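Local structure of replicative DNA helicase (Mycobacterium chimaera, 6RIY) at residues A1-P9 with A118-E126; G45-F53 with V60-P68. The protein is an intein set within a replicative DNA helicase, a protein-splicing element that probably excises itself from its precursor and joins the flanking host segments. One frame throughout, in Å; residues are numbered along the deposited sequence.

Contact 1 (A1-P9 with A118-E126); sequences ALALYTPLP and ASVPVRCVE
Ala3, whose CB rests against Val120, carries a carbonyl oxygen gripped twice from its own segment: Thr6 OG1 reaches Ala3 O at 2.8 Å, and the backbone Thr6 N bonds to it from the same face of the carbonyl plane. The backbone bond closes a type I turn from Ala3 to Thr6, and the hydroxyl bond reinforces it, which suits threonine to the turn's end. Just before the turn, in the all-beta Hedgehog/intein fold, strand 2-3 pairs with 122-127 on one side, while Ala1 and Ala3 make backbone bonds to Asp62 and Val60.

The pairing with 122-127 is antiparallel and short. Leu2 and Arg123 form a hydrogen-bonded pair, with Leu2 N to Arg123 O and Arg123 N to Leu2 O both at 3.0 Å. One step on, Leu4 N donates to Pro121 O at 3.2 Å, but proline has no N-H to return, and the ladder ends there.

Leu4 then uses both methyls. Its CG stands beside the backbone N (chi1 -55°), and the fork spans from Pro121 to Arg123 along the strand: CD1 meets Pro121 CB at 3.8 Å, while CD2 meets Arg123 CG at 3.5 Å, crossing the arginine chain at about a right angle. Arginine can serve here because its long aliphatic stem packs on leucine while its head bonds farther off, to the carbonyl oxygens of Val20 and Thr40. The stem bends at chi3 (81°) on its way there.

Ala1, the first residue of the chain and probably the N-terminal splice junction, gives its terminal amino N to the side chains of Asp62 and His65. A small side chain fits beside it: Ala1 CB lies tight against Val122 CG2 at 3.4 Å and an equal 3.4 Å from Cys124 SG.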
loop_
_atom_site.group_PDB
_atom_site.type_symbol
_atom_site.label_atom_id
_atom_site.label_comp_id
_atom_site.label_asym_id
_atom_site.label_seq_id
_atom_site.Cartn_x
_atom_site.Cartn_y
_atom_site.Cartn_z
ATOM N N ALA A 1 4.276 4.275 4.423
ATOM C CA ALA A 1 5.353 4.123 3.445
ATOM C C ALA A 1 5.510 2.673 3.016
ATOM O O ALA A 1 5.408 1.777 3.848
ATOM C CB ALA A 1 6.653 4.626 4.016
ATOM N N LEU A 2 5.766 2.471 1.720
ATOM C CA LEU A 2 5.987 1.159 1.124
ATOM C C LEU A 2 7.432 1.020 0.656
ATOM O O LEU A 2 8.091 1.996 0.292
ATOM C CB LEU A 2 5.051 0.893 -0.074
ATOM C CG LEU A 2 3.539 0.970 0.218
ATOM C CD1 LEU A 2 2.694 0.464 -0.966
ATOM C CD2 LEU A 2 3.181 0.195 1.468
ATOM N N ALA A 3 7.911 -0.219 0.653
ATOM C CA ALA A 3 9.255 -0.499 0.152
ATOM C C ALA A 3 9.419 0.012 -1.273
ATOM O O ALA A 3 8.486 -0.042 -2.079
ATOM C CB ALA A 3 9.518 -2.008 0.194
ATOM N N LEU A 4 10.624 0.503 -1.586
ATOM C CA LEU A 4 10.894 1.042 -2.918
ATOM C C LEU A 4 10.621 0.038 -4.023
ATOM O O LEU A 4 10.329 0.439 -5.154
ATOM C CB LEU A 4 12.345 1.488 -3.029
ATOM C CG LEU A 4 12.887 2.491 -2.009
ATOM C CD1 LEU A 4 14.246 3.014 -2.488
ATOM C CD2 LEU A 4 11.897 3.621 -1.838
ATOM N N TYR A 5 10.784 -1.252 -3.745
ATOM C CA TYR A 5 10.637 -2.264 -4.781
ATOM C C TYR A 5 9.196 -2.694 -4.974
ATOM O O TYR A 5 8.947 -3.606 -5.775
ATOM C CB TYR A 5 11.510 -3.493 -4.489
ATOM C CG TYR A 5 11.357 -4.111 -3.102
ATOM C CD1 TYR A 5 10.143 -4.628 -2.674
ATOM C CD2 TYR A 5 12.447 -4.217 -2.249
ATOM C CE1 TYR A 5 10.006 -5.198 -1.425
ATOM C CE2 TYR A 5 12.323 -4.790 -0.995
ATOM C CZ TYR A 5 11.098 -5.273 -0.590
ATOM O OH TYR A 5 10.966 -5.851 0.649
ATOM N N THR A 6 8.260 -2.067 -4.268
ATOM C CA THR A 6 6.856 -2.447 -4.381
ATOM C C THR A 6 6.352 -2.088 -5.767
ATOM O O THR A 6 6.438 -0.919 -6.157
ATOM C CB THR A 6 5.983 -1.748 -3.345
ATOM O OG1 THR A 6 6.501 -1.951 -2.022
ATOM C CG2 THR A 6 4.554 -2.313 -3.420
ATOM N N PRO A 7 5.857 -3.042 -6.548
ATOM C CA PRO A 7 5.260 -2.691 -7.841
ATOM C C PRO A 7 3.880 -2.086 -7.632
ATOM O O PRO A 7 3.086 -2.574 -6.825
ATOM C CB PRO A 7 5.180 -4.035 -8.573
ATOM C CG PRO A 7 5.033 -5.039 -7.471
ATOM C CD PRO A 7 5.788 -4.488 -6.276
ATOM N N LEU A 8 3.612 -0.994 -8.348
ATOM C CA LEU A 8 2.325 -0.311 -8.288
ATOM C C LEU A 8 1.691 -0.297 -9.668
ATOM O O LEU A 8 2.357 0.083 -10.635
ATOM C CB LEU A 8 2.498 1.136 -7.797
ATOM C CG LEU A 8 3.282 1.309 -6.499
ATOM C CD1 LEU A 8 3.448 2.801 -6.189
ATOM C CD2 LEU A 8 2.550 0.610 -5.364
ATOM N N PRO A 9 0.418 -0.667 -9.811
ATOM C CA PRO A 9 -0.210 -0.588 -11.129
ATOM C C PRO A 9 -0.472 0.857 -11.520
ATOM O O PRO A 9 -0.774 1.709 -10.683
ATOM C CB PRO A 9 -1.527 -1.351 -10.943
ATOM C CG PRO A 9 -1.857 -1.130 -9.516
ATOM C CD PRO A 9 -0.530 -1.113 -8.773
ATOM N N ALA A 118 13.370 -7.272 8.438
ATOM C CA ALA A 118 14.462 -6.309 8.377
ATOM C C ALA A 118 14.022 -5.021 7.688
ATOM O O ALA A 118 13.238 -5.038 6.739
ATOM C CB ALA A 118 15.655 -6.910 7.637
ATOM N N SER A 119 14.553 -3.899 8.164
ATOM C CA SER A 119 14.267 -2.609 7.547
ATOM C C SER A 119 14.749 -2.551 6.097
ATOM O O SER A 119 15.869 -2.955 5.783
ATOM C CB SER A 119 14.943 -1.490 8.348
ATOM O OG SER A 119 14.627 -0.213 7.815
ATOM N N VAL A 120 13.907 -2.014 5.221
ATOM C CA VAL A 120 14.325 -1.661 3.865
ATOM C C VAL A 120 13.933 -0.213 3.617
ATOM O O VAL A 120 13.048 0.327 4.302
ATOM C CB VAL A 120 13.688 -2.593 2.805
ATOM C CG1 VAL A 120 14.121 -4.033 3.026
ATOM C CG2 VAL A 120 12.182 -2.454 2.813
ATOM N N PRO A 121 14.562 0.443 2.638
ATOM C CA PRO A 121 14.165 1.816 2.291
ATOM C C PRO A 121 12.701 1.881 1.874
ATOM O O PRO A 121 12.197 0.989 1.189
ATOM C CB PRO A 121 15.095 2.166 1.121
ATOM C CG PRO A 121 16.297 1.252 1.300
ATOM C CD PRO A 121 15.714 -0.021 1.836
ATOM N N VAL A 122 12.015 2.957 2.278
ATOM C CA VAL A 122 10.586 3.121 1.995
ATOM C C VAL A 122 10.316 4.559 1.569
ATOM O O VAL A 122 11.139 5.451 1.763
ATOM C CB VAL A 122 9.686 2.733 3.201
ATOM C CG1 VAL A 122 9.891 1.282 3.570
ATOM C CG2 VAL A 122 9.917 3.659 4.418
ATOM N N ARG A 123 9.135 4.774 0.981
ATOM C CA ARG A 123 8.655 6.100 0.593
ATOM C C ARG A 123 7.147 6.181 0.787
ATOM O O ARG A 123 6.445 5.180 0.632
ATOM C CB ARG A 123 8.920 6.414 -0.886
ATOM C CG ARG A 123 10.336 6.690 -1.301
ATOM C CD ARG A 123 10.371 6.937 -2.818
ATOM N NE ARG A 123 9.979 8.301 -3.163
ATOM C CZ ARG A 123 9.569 8.686 -4.367
ATOM N NH1 ARG A 123 9.465 7.803 -5.356
ATOM N NH2 ARG A 123 9.251 9.952 -4.581
ATOM N N CYS A 124 6.651 7.394 1.029
ATOM C CA CYS A 124 5.221 7.686 1.020
ATOM C C CYS A 124 4.837 8.538 -0.183
ATOM O O CYS A 124 5.613 9.375 -0.655
ATOM C CB CYS A 124 4.773 8.432 2.280
ATOM S SG CYS A 124 5.034 7.568 3.810
ATOM N N VAL A 125 3.597 8.352 -0.636
ATOM C CA VAL A 125 2.985 9.209 -1.642
ATOM C C VAL A 125 1.692 9.767 -1.060
ATOM O O VAL A 125 1.081 9.182 -0.162
ATOM C CB VAL A 125 2.695 8.458 -2.960
ATOM C CG1 VAL A 125 3.978 7.906 -3.562
ATOM C CG2 VAL A 125 1.688 7.325 -2.716
ATOM N N GLU A 126 1.272 10.910 -1.586
ATOM C CA GLU A 126 -0.090 11.383 -1.395
ATOM C C GLU A 126 -0.775 11.433 -2.754
ATOM O O GLU A 126 -0.145 11.761 -3.760
ATOM C CB GLU A 126 -0.112 12.750 -0.716
ATOM C CG GLU A 126 0.731 12.798 0.554
ATOM C CD GLU A 126 0.598 14.102 1.317
ATOM O OE1 GLU A 126 -0.537 14.610 1.444
ATOM O OE2 GLU A 126 1.631 14.619 1.796
#

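Contact 2 (G45-F53 with V60-P68)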
loop_
_atom_site.group_PDB
_atom_site.type_symbol
_atom_site.label_atom_id
_atom_site.label_comp_id
_atom_site.label_asym_id
_atom_site.label_seq_id
_atom_site.Cartn_x
_atom_site.Cartn_y
_atom_site.Cartn_z
ATOM N N GLY A 45 15.874 3.254 7.491
ATOM C CA GLY A 45 15.905 2.822 8.875
ATOM C C GLY A 45 14.560 2.634 9.538
ATOM O O GLY A 45 14.518 2.382 10.747
ATOM N N ARG A 46 13.464 2.743 8.795
ATOM C CA ARG A 46 12.149 2.589 9.405
ATOM C C ARG A 46 11.884 1.122 9.753
ATOM O O ARG A 46 12.274 0.222 9.003
ATOM C CB ARG A 46 11.063 3.112 8.458
ATOM C CG ARG A 46 11.208 4.594 8.093
ATOM C CD ARG A 46 10.963 5.498 9.287
ATOM N NE ARG A 46 9.617 5.346 9.827
ATOM C CZ ARG A 46 9.248 5.741 11.043
ATOM N NH1 ARG A 46 10.129 6.316 11.852
ATOM N NH2 ARG A 46 7.997 5.563 11.448
ATOM N N PRO A 47 11.227 0.846 10.877
ATOM C CA PRO A 47 10.806 -0.530 11.158
ATOM C C PRO A 47 9.784 -0.963 10.122
ATOM O O PRO A 47 8.854 -0.219 9.811
ATOM C CB PRO A 47 10.194 -0.441 12.560
ATOM C CG PRO A 47 10.625 0.884 13.099
ATOM C CD PRO A 47 10.779 1.779 11.920
ATOM N N CYS A 48 9.976 -2.158 9.565
ATOM C CA CYS A 48 9.166 -2.624 8.453
ATOM C C CYS A 48 8.446 -3.922 8.776
ATOM O O CYS A 48 8.947 -4.766 9.523
ATOM C CB CYS A 48 10.009 -2.857 7.207
ATOM S SG CYS A 48 10.595 -1.316 6.485
ATOM N N TYR A 49 7.297 -4.096 8.133
ATOM C CA TYR A 49 6.499 -5.304 8.238
ATOM C C TYR A 49 6.266 -5.906 6.862
ATOM O O TYR A 49 6.038 -5.185 5.890
ATOM C CB TYR A 49 5.143 -5.006 8.885
ATOM C CG TYR A 49 5.201 -4.959 10.383
ATOM C CD1 TYR A 49 5.890 -3.949 11.039
ATOM C CD2 TYR A 49 4.577 -5.930 11.146
ATOM C CE1 TYR A 49 5.955 -3.918 12.421
ATOM C CE2 TYR A 49 4.628 -5.902 12.524
ATOM C CZ TYR A 49 5.318 -4.896 13.155
ATOM O OH TYR A 49 5.372 -4.865 14.528
ATOM N N GLU A 50 6.294 -7.232 6.790
ATOM C CA GLU A 50 5.893 -7.955 5.590
ATOM C C GLU A 50 4.431 -8.376 5.737
ATOM O O GLU A 50 4.099 -9.171 6.619
ATOM C CB GLU A 50 6.806 -9.159 5.393
ATOM C CG GLU A 50 6.543 -9.988 4.174
ATOM C CD GLU A 50 7.682 -10.941 3.888
ATOM O OE1 GLU A 50 8.776 -10.469 3.519
ATOM O OE2 GLU A 50 7.495 -12.162 4.050
ATOM N N VAL A 51 3.562 -7.841 4.883
ATOM C CA VAL A 51 2.133 -8.125 4.930
ATOM C C VAL A 51 1.795 -9.037 3.760
ATOM O O VAL A 51 2.020 -8.680 2.599
ATOM C CB VAL A 51 1.291 -6.843 4.888
ATOM C CG1 VAL A 51 -0.175 -7.181 5.165
ATOM C CG2 VAL A 51 1.837 -5.815 5.876
ATOM N N GLU A 52 1.260 -10.210 4.069
ATOM C CA GLU A 52 0.918 -11.226 3.081
ATOM C C GLU A 52 -0.594 -11.333 2.985
ATOM O O GLU A 52 -1.278 -11.467 4.008
ATOM C CB GLU A 52 1.532 -12.572 3.469
ATOM C CG GLU A 52 1.284 -13.685 2.485
ATOM C CD GLU A 52 1.851 -15.006 2.962
ATOM O OE1 GLU A 52 2.564 -15.658 2.172
ATOM O OE2 GLU A 52 1.586 -15.389 4.126
ATOM N N PHE A 53 -1.110 -11.274 1.761
ATOM C CA PHE A 53 -2.550 -11.323 1.535
ATOM C C PHE A 53 -2.960 -12.671 0.970
ATOM O O PHE A 53 -2.133 -13.460 0.524
ATOM C CB PHE A 53 -2.973 -10.187 0.611
ATOM C CG PHE A 53 -2.675 -8.839 1.182
ATOM C CD1 PHE A 53 -3.565 -8.232 2.054
ATOM C CD2 PHE A 53 -1.496 -8.192 0.865
ATOM C CE1 PHE A 53 -3.293 -6.980 2.596
ATOM C CE2 PHE A 53 -1.204 -6.941 1.413
ATOM C CZ PHE A 53 -2.120 -6.337 2.277
ATOM N N VAL A 60 5.911 -5.143 1.608
ATOM C CA VAL A 60 6.696 -4.709 2.755
ATOM C C VAL A 60 6.431 -3.229 2.972
ATOM O O VAL A 60 6.544 -2.418 2.039
ATOM C CB VAL A 60 8.187 -5.000 2.542
ATOM C CG1 VAL A 60 9.021 -4.371 3.635
ATOM C CG2 VAL A 60 8.394 -6.512 2.485
ATOM N N ALA A 61 6.030 -2.884 4.188
ATOM C CA ALA A 61 5.603 -1.531 4.488
ATOM C C ALA A 61 6.117 -1.163 5.864
ATOM O O ALA A 61 6.406 -2.031 6.693
ATOM C CB ALA A 61 4.076 -1.394 4.440
ATOM N N ASP A 62 6.217 0.139 6.120
ATOM C CA ASP A 62 6.667 0.492 7.451
ATOM C C ASP A 62 5.564 0.195 8.465
ATOM O O ASP A 62 4.396 -0.052 8.120
ATOM C CB ASP A 62 7.145 1.947 7.507
ATOM C CG ASP A 62 6.025 2.932 7.626
ATOM O OD1 ASP A 62 4.951 2.703 7.037
ATOM O OD2 ASP A 62 6.232 3.957 8.306
ATOM N N ALA A 63 5.969 0.141 9.731
ATOM C CA ALA A 63 5.063 -0.329 10.773
ATOM C C ALA A 63 3.802 0.515 10.865
ATOM O O ALA A 63 2.738 -0.002 11.238
ATOM C CB ALA A 63 5.787 -0.339 12.120
ATOM N N ALA A 64 3.886 1.800 10.525
ATOM C CA ALA A 64 2.746 2.688 10.694
ATOM C C ALA A 64 1.912 2.870 9.433
ATOM O O ALA A 64 0.930 3.617 9.472
ATOM C CB ALA A 64 3.208 4.054 11.190
ATOM N N HIS A 65 2.278 2.238 8.319
ATOM C CA HIS A 65 1.467 2.347 7.110
ATOM C C HIS A 65 0.045 1.855 7.370
ATOM O O HIS A 65 -0.157 0.875 8.089
ATOM C CB HIS A 65 2.098 1.538 5.976
ATOM C CG HIS A 65 1.471 1.789 4.641
ATOM N ND1 HIS A 65 1.905 2.782 3.793
ATOM C CD2 HIS A 65 0.437 1.179 4.011
ATOM C CE1 HIS A 65 1.169 2.777 2.696
ATOM N NE2 HIS A 65 0.271 1.813 2.803
ATOM N N GLN A 66 -0.942 2.539 6.785
ATOM C CA GLN A 66 -2.350 2.299 7.096
ATOM C C GLN A 66 -3.053 1.498 6.008
ATOM O O GLN A 66 -2.771 1.664 4.818
ATOM C CB GLN A 66 -3.077 3.627 7.313
ATOM C CG GLN A 66 -2.523 4.405 8.484
ATOM C CD GLN A 66 -3.132 5.783 8.611
ATOM O OE1 GLN A 66 -4.209 6.044 8.092
ATOM N NE2 GLN A 66 -2.432 6.678 9.300
ATOM N N TRP A 67 -3.973 0.625 6.431
ATOM C CA TRP A 67 -4.659 -0.307 5.542
ATOM C C TRP A 67 -6.154 -0.231 5.826
ATOM O O TRP A 67 -6.559 -0.281 6.997
ATOM C CB TRP A 67 -4.169 -1.742 5.762
ATOM C CG TRP A 67 -2.693 -1.902 5.541
ATOM C CD1 TRP A 67 -1.705 -1.727 6.463
ATOM C CD2 TRP A 67 -2.047 -2.252 4.313
ATOM N NE1 TRP A 67 -0.476 -1.953 5.884
ATOM C CE2 TRP A 67 -0.660 -2.274 4.565
ATOM C CE3 TRP A 67 -2.506 -2.557 3.026
ATOM C CZ2 TRP A 67 0.274 -2.591 3.579
ATOM C CZ3 TRP A 67 -1.574 -2.861 2.045
ATOM C CH2 TRP A 67 -0.201 -2.870 2.329
ATOM N N PRO A 68 -6.996 -0.144 4.807
ATOM C CA PRO A 68 -8.451 -0.116 5.038
ATOM C C PRO A 68 -8.998 -1.523 5.238
ATOM O O PRO A 68 -9.010 -2.328 4.304
ATOM C CB PRO A 68 -8.988 0.519 3.750
ATOM C CG PRO A 68 -8.017 0.051 2.692
ATOM C CD PRO A 68 -6.649 -0.022 3.379
HETATM O O HOH W 1 6.527 3.436 10.837
#
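Tyr49 and Ala61 face each other as a hydrogen-bonded pair of an antiparallel beta hairpin. Tyr49 N donates almost straight to Ala61 O (2.7 Å), and Ala61 N returns to Tyr49 O at 2.9 Å. Ala63 N extends the ladder to Pro47 O at 2.9 Å, a position in which proline needs to offer only its carbonyl. The non-hydrogen-bonded pairs Cys48–Asp62 and Glu50–Val60 flank Tyr49–Ala61.

The charged contact lies at the end where the strand gives way to the type I turn Asp62 to His65. Arg46, bent at chi2 (-68°) and again at chi3, runs alongside Asp62 and brings OD2 to its guanidinium edge, near the plane, with the two groups turned 50° apart. Their salt bridge is long, 3.9 Å between Arg46 NH2 and Asp62 OD2. A water bridges the gap, accepting from Arg46 NH2 at 2.7 Å and donating to Asp62 OD2 at 2.6 Å; it also accepts from Ala64 N. The other carboxylate oxygen, Asp62 OD1, accepts from the terminal amino N of Ala1.

Apolar contacts flank the ladder. Tyr49 CE1 lies 3.6 Å from Ala63 CB, a methyl small enough to sit close to the ring. Trp67, on strand 66-69 beyond the turn, and Phe53 are wide enough to meet although their strands are not paired; the planes lie 54° apart, with Phe53 CZ 3.5 Å from Trp67 CZ3. His65 CD2 lies over one face of the indole, whose NE1 bonds to Ser76 OG.

Strand 48-53 is an inner strand, paired on its other edge with 107-117, whereas Phe53 and Trp67 reach strand 141-144 through Val141 and Thr143.

Overall arrangement
Contact 2 is nested in the chain inside the long loop that contact 1 closes, and their centres are 9 Å apart. Contact 1 joins the start of the chain to strand 122-127 in one four-stranded sheet; contact 2 is a local hairpin in another. Strand 107-117 pairs with 48-53 and leads through 118-121 into the first sheet. Residues 1-3 tie the two together through backbone hydrogen bonds from Ala1 and Ala3 to Asp62 and Val60; a separate link is Ser119 OG to Arg46 O. Ala1 is thus held by residues of both contacts, consistent with positioning of the splice junction.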